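Local coordinates for protein restriction endonuclease Hpy99I (Helicobacter pylori, PDB 3GOX) that cuts DNA as a beta-beta-alpha-Me type II restriction endonuclease, working at a pseudopalindromic target to which two copies of the protein bind, at residues 126-131 with 167-172. Residues are numbered along the deposited sequence; the frame is centred on the assembly and turned at random.
With ZN (zinc ion), chain F; nucleotides of chain D; nucleotides of chain C.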
loop_
_atom_site.group_PDB
_atom_site.type_symbol
_atom_site.label_atom_id
_atom_site.label_comp_id
_atom_site.label_asym_id
_atom_site.label_seq_id
_atom_site.Cartn_x
_atom_site.Cartn_y
_atom_site.Cartn_z
ATOM N N LYS A 126 4.556 1.176 26.347
ATOM C CA LYS A 126 5.990 0.965 26.160
ATOM C C LYS A 126 6.500 1.619 24.868
ATOM O O LYS A 126 7.536 2.281 24.858
ATOM C CB LYS A 126 6.261 -0.536 26.156
ATOM C CG LYS A 126 7.711 -0.971 26.157
ATOM C CD LYS A 126 7.780 -2.467 26.492
ATOM C CE LYS A 126 8.856 -3.217 25.703
ATOM N NZ LYS A 126 8.469 -4.654 25.508
ATOM N N MET A 127 5.769 1.436 23.777
ATOM C CA MET A 127 6.157 2.065 22.508
ATOM C C MET A 127 6.005 3.582 22.559
ATOM O O MET A 127 6.800 4.306 21.973
ATOM C CB MET A 127 5.336 1.499 21.354
ATOM C CG MET A 127 5.654 0.055 21.066
ATOM S SD MET A 127 4.885 -0.514 19.554
ATOM C CE MET A 127 6.054 0.111 18.340
ATOM N N ASP A 128 4.980 4.053 23.265
ATOM C CA ASP A 128 4.736 5.487 23.413
ATOM C C ASP A 128 5.856 6.211 24.153
ATOM O O ASP A 128 6.142 7.366 23.852
ATOM C CB ASP A 128 3.389 5.743 24.095
ATOM C CG ASP A 128 2.217 5.603 23.141
ATOM O OD1 ASP A 128 2.441 5.568 21.912
ATOM O OD2 ASP A 128 1.065 5.533 23.615
ATOM N N GLU A 129 6.508 5.526 25.088
ATOM C CA GLU A 129 7.613 6.115 25.851
ATOM C C GLU A 129 8.884 6.308 25.014
ATOM O O GLU A 129 9.787 7.063 25.410
ATOM C CB GLU A 129 7.908 5.278 27.098
ATOM C CG GLU A 129 6.862 5.466 28.199
ATOM N N ILE A 130 8.946 5.650 23.852
ATOM C CA ILE A 130 10.077 5.821 22.935
ATOM C C ILE A 130 9.640 6.327 21.557
ATOM O O ILE A 130 10.338 6.129 20.563
ATOM C CB ILE A 130 10.895 4.525 22.787
ATOM C CG1 ILE A 130 10.030 3.392 22.216
ATOM C CG2 ILE A 130 11.514 4.149 24.124
ATOM C CD1 ILE A 130 10.818 2.148 21.900
ATOM N N ALA A 131 8.499 7.003 21.515
ATOM C CA ALA A 131 7.957 7.533 20.261
ATOM C C ALA A 131 8.848 8.639 19.697
ATOM O O ALA A 131 9.251 9.543 20.423
ATOM C CB ALA A 131 6.564 8.064 20.488
ATOM N N ARG A 167 6.416 -4.157 17.741
ATOM C CA ARG A 167 7.640 -4.251 16.961
ATOM C C ARG A 167 8.315 -2.885 17.084
ATOM O O ARG A 167 8.722 -2.538 18.183
ATOM C CB ARG A 167 7.348 -4.718 15.534
ATOM C CG ARG A 167 6.715 -6.117 15.540
ATOM C CD ARG A 167 6.845 -6.866 14.222
ATOM N NE ARG A 167 5.864 -6.391 13.254
ATOM C CZ ARG A 167 4.931 -7.127 12.657
ATOM N NH1 ARG A 167 4.826 -8.432 12.874
ATOM N NH2 ARG A 167 4.092 -6.541 11.820
ATOM N N GLU A 168 8.395 -2.099 16.014
ATOM C CA GLU A 168 9.039 -0.779 16.059
ATOM C C GLU A 168 8.155 0.306 15.476
ATOM O O GLU A 168 7.133 0.026 14.820
ATOM C CB GLU A 168 10.388 -0.797 15.319
ATOM C CG GLU A 168 11.376 -1.789 15.924
ATOM C CD GLU A 168 12.646 -2.007 15.110
ATOM O OE1 GLU A 168 13.029 -1.130 14.306
ATOM O OE2 GLU A 168 13.289 -3.065 15.313
ATOM N N TRP A 169 8.554 1.547 15.743
ATOM C CA TRP A 169 8.031 2.700 15.042
ATOM C C TRP A 169 8.575 2.674 13.628
ATOM O O TRP A 169 9.787 2.667 13.420
ATOM C CB TRP A 169 8.427 4.005 15.747
ATOM C CG TRP A 169 7.633 4.247 16.996
ATOM C CD1 TRP A 169 7.960 3.873 18.267
ATOM C CD2 TRP A 169 6.368 4.920 17.088
ATOM N NE1 TRP A 169 6.979 4.266 19.138
ATOM C CE2 TRP A 169 5.995 4.924 18.446
ATOM C CE3 TRP A 169 5.527 5.543 16.151
ATOM C CZ2 TRP A 169 4.809 5.506 18.893
ATOM C CZ3 TRP A 169 4.347 6.116 16.591
ATOM C CH2 TRP A 169 3.999 6.099 17.952
ATOM N N ILE A 170 7.658 2.656 12.657
ATOM C CA ILE A 170 8.001 2.603 11.238
ATOM C C ILE A 170 7.070 3.566 10.485
ATOM O O ILE A 170 6.042 4.016 11.019
ATOM C CB ILE A 170 7.889 1.156 10.636
ATOM C CG1 ILE A 170 6.459 0.605 10.727
ATOM C CG2 ILE A 170 8.884 0.194 11.319
ATOM C CD1 ILE A 170 6.291 -0.767 10.053
ATOM N N CYS A 171 7.396 3.872 9.232
ATOM C CA CYS A 171 6.522 4.747 8.449
ATOM C C CYS A 171 5.254 4.007 8.007
ATOM O O CYS A 171 5.243 2.788 7.886
ATOM C CB CYS A 171 7.274 5.401 7.279
ATOM S SG CYS A 171 7.554 4.325 5.842
ATOM N N ASP A 172 4.188 4.773 7.821
ATOM C CA ASP A 172 2.874 4.240 7.403
ATOM C C ASP A 172 2.986 3.523 6.062
ATOM O O ASP A 172 2.321 2.514 5.849
ATOM C CB ASP A 172 1.858 5.404 7.352
ATOM C CG ASP A 172 0.450 4.976 6.914
ATOM O OD1 ASP A 172 -0.320 4.480 7.751
ATOM O OD2 ASP A 172 0.086 5.229 5.739
HETATM ZN ZN ZN F . 9.505 3.023 5.899
ATOM P P DG D 7 -3.818 -5.129 6.901
ATOM O OP1 DG D 7 -3.361 -6.487 7.285
ATOM O OP2 DG D 7 -5.267 -4.820 6.864
ATOM O "O5'" DG D 7 -3.130 -4.090 7.894
ATOM C "C5'" DG D 7 -1.716 -4.021 7.974
ATOM C "C4'" DG D 7 -1.291 -2.842 8.818
ATOM O "O4'" DG D 7 -1.867 -1.635 8.257
ATOM C "C3'" DG D 7 -1.745 -2.858 10.276
ATOM O "O3'" DG D 7 -0.814 -2.097 11.048
ATOM C "C2'" DG D 7 -3.082 -2.146 10.209
ATOM C "C1'" DG D 7 -2.821 -1.077 9.153
ATOM N N9 DG D 7 -4.004 -0.689 8.382
ATOM C C8 DG D 7 -5.100 -1.477 8.103
ATOM N N7 DG D 7 -6.039 -0.844 7.452
ATOM C C5 DG D 7 -5.535 0.438 7.279
ATOM C C6 DG D 7 -6.120 1.583 6.669
ATOM O O6 DG D 7 -7.247 1.704 6.174
ATOM N N1 DG D 7 -5.256 2.674 6.692
ATOM C C2 DG D 7 -4.001 2.676 7.248
ATOM N N2 DG D 7 -3.322 3.836 7.159
ATOM N N3 DG D 7 -3.452 1.625 7.844
ATOM C C4 DG D 7 -4.269 0.547 7.824
ATOM P P DG C 4 -4.701 12.337 3.741
ATOM O OP1 DG C 4 -4.440 13.800 3.689
ATOM O OP2 DG C 4 -5.696 11.735 2.814
ATOM O "O5'" DG C 4 -3.300 11.600 3.558
ATOM C "C5'" DG C 4 -2.296 11.714 4.567
ATOM C "C4'" DG C 4 -1.175 10.726 4.339
ATOM O "O4'" DG C 4 -1.699 9.375 4.350
ATOM C "C3'" DG C 4 -0.418 10.841 3.022
ATOM O "O3'" DG C 4 0.885 10.285 3.217
ATOM C "C2'" DG C 4 -1.247 9.955 2.107
ATOM C "C1'" DG C 4 -1.604 8.806 3.042
ATOM N N9 DG C 4 -2.869 8.126 2.764
ATOM C C8 DG C 4 -4.081 8.710 2.481
ATOM N N7 DG C 4 -5.049 7.842 2.343
ATOM C C5 DG C 4 -4.438 6.611 2.534
ATOM C C6 DG C 4 -4.986 5.292 2.530
ATOM O O6 DG C 4 -6.166 4.941 2.376
ATOM N N1 DG C 4 -4.006 4.332 2.748
ATOM C C2 DG C 4 -2.675 4.593 2.958
ATOM N N2 DG C 4 -1.879 3.524 3.127
ATOM N N3 DG C 4 -2.157 5.814 2.992
ATOM C C4 DG C 4 -3.088 6.767 2.774
#
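Trp-169 carries this contact, its indole wedged between Ala-131 and Met-127. Ala-131 lies over one face: its CA, offset toward the rim, sits 4.0 Å from the centroid of the five-membered ring in a CH-pi contact, while its CB packs 3.5 Å from CZ2 of Trp-169. Over the opposite face comes the methyl end of Met-127. The methionine chain runs extended to its sulfur and then bends (chi3 82°), which brings CE to 4.2 Å from CD1 of Trp-169 and 3.6 Å from the carbonyl carbon of Glu-168. Ile-130 adds a looser contact through CG1.

At the rim of the indole the interactions turn polar. NE1 of Trp-169 donates to the backbone O of Met-127, 2.8 Å away and nearly in the indole plane; the bond is close to straight (163°), although the donor stands above the carbonyl plane. Ile-130 N reaches the same oxygen from the other face of that plane, so two donors grip it; Asp-128 to Ala-131 form a type I turn. OD1 of Asp-128 comes to the indole edge 3.8 Å from CZ2, but its hydrogen bond goes to His-157, whose own ring also meets Trp-169.

Farther along the strand, Cys-171 binds zinc with Cys-140, Cys-143 and Cys-174. Asp-172 OD1 accepts a hydrogen bond from N2 of DG7 of chain D, 3.1 Å away, at the minor-groove edge of the base. Strands 155-159 and 166-171 form an antiparallel hairpin followed by helix 172-180, with sodium held by Asp-158 and Asn-175. The contact thus packs the segment at helix 121-128 and its turn against the second strand of a beta-beta-alpha-Me (His-Me finger) nuclease motif.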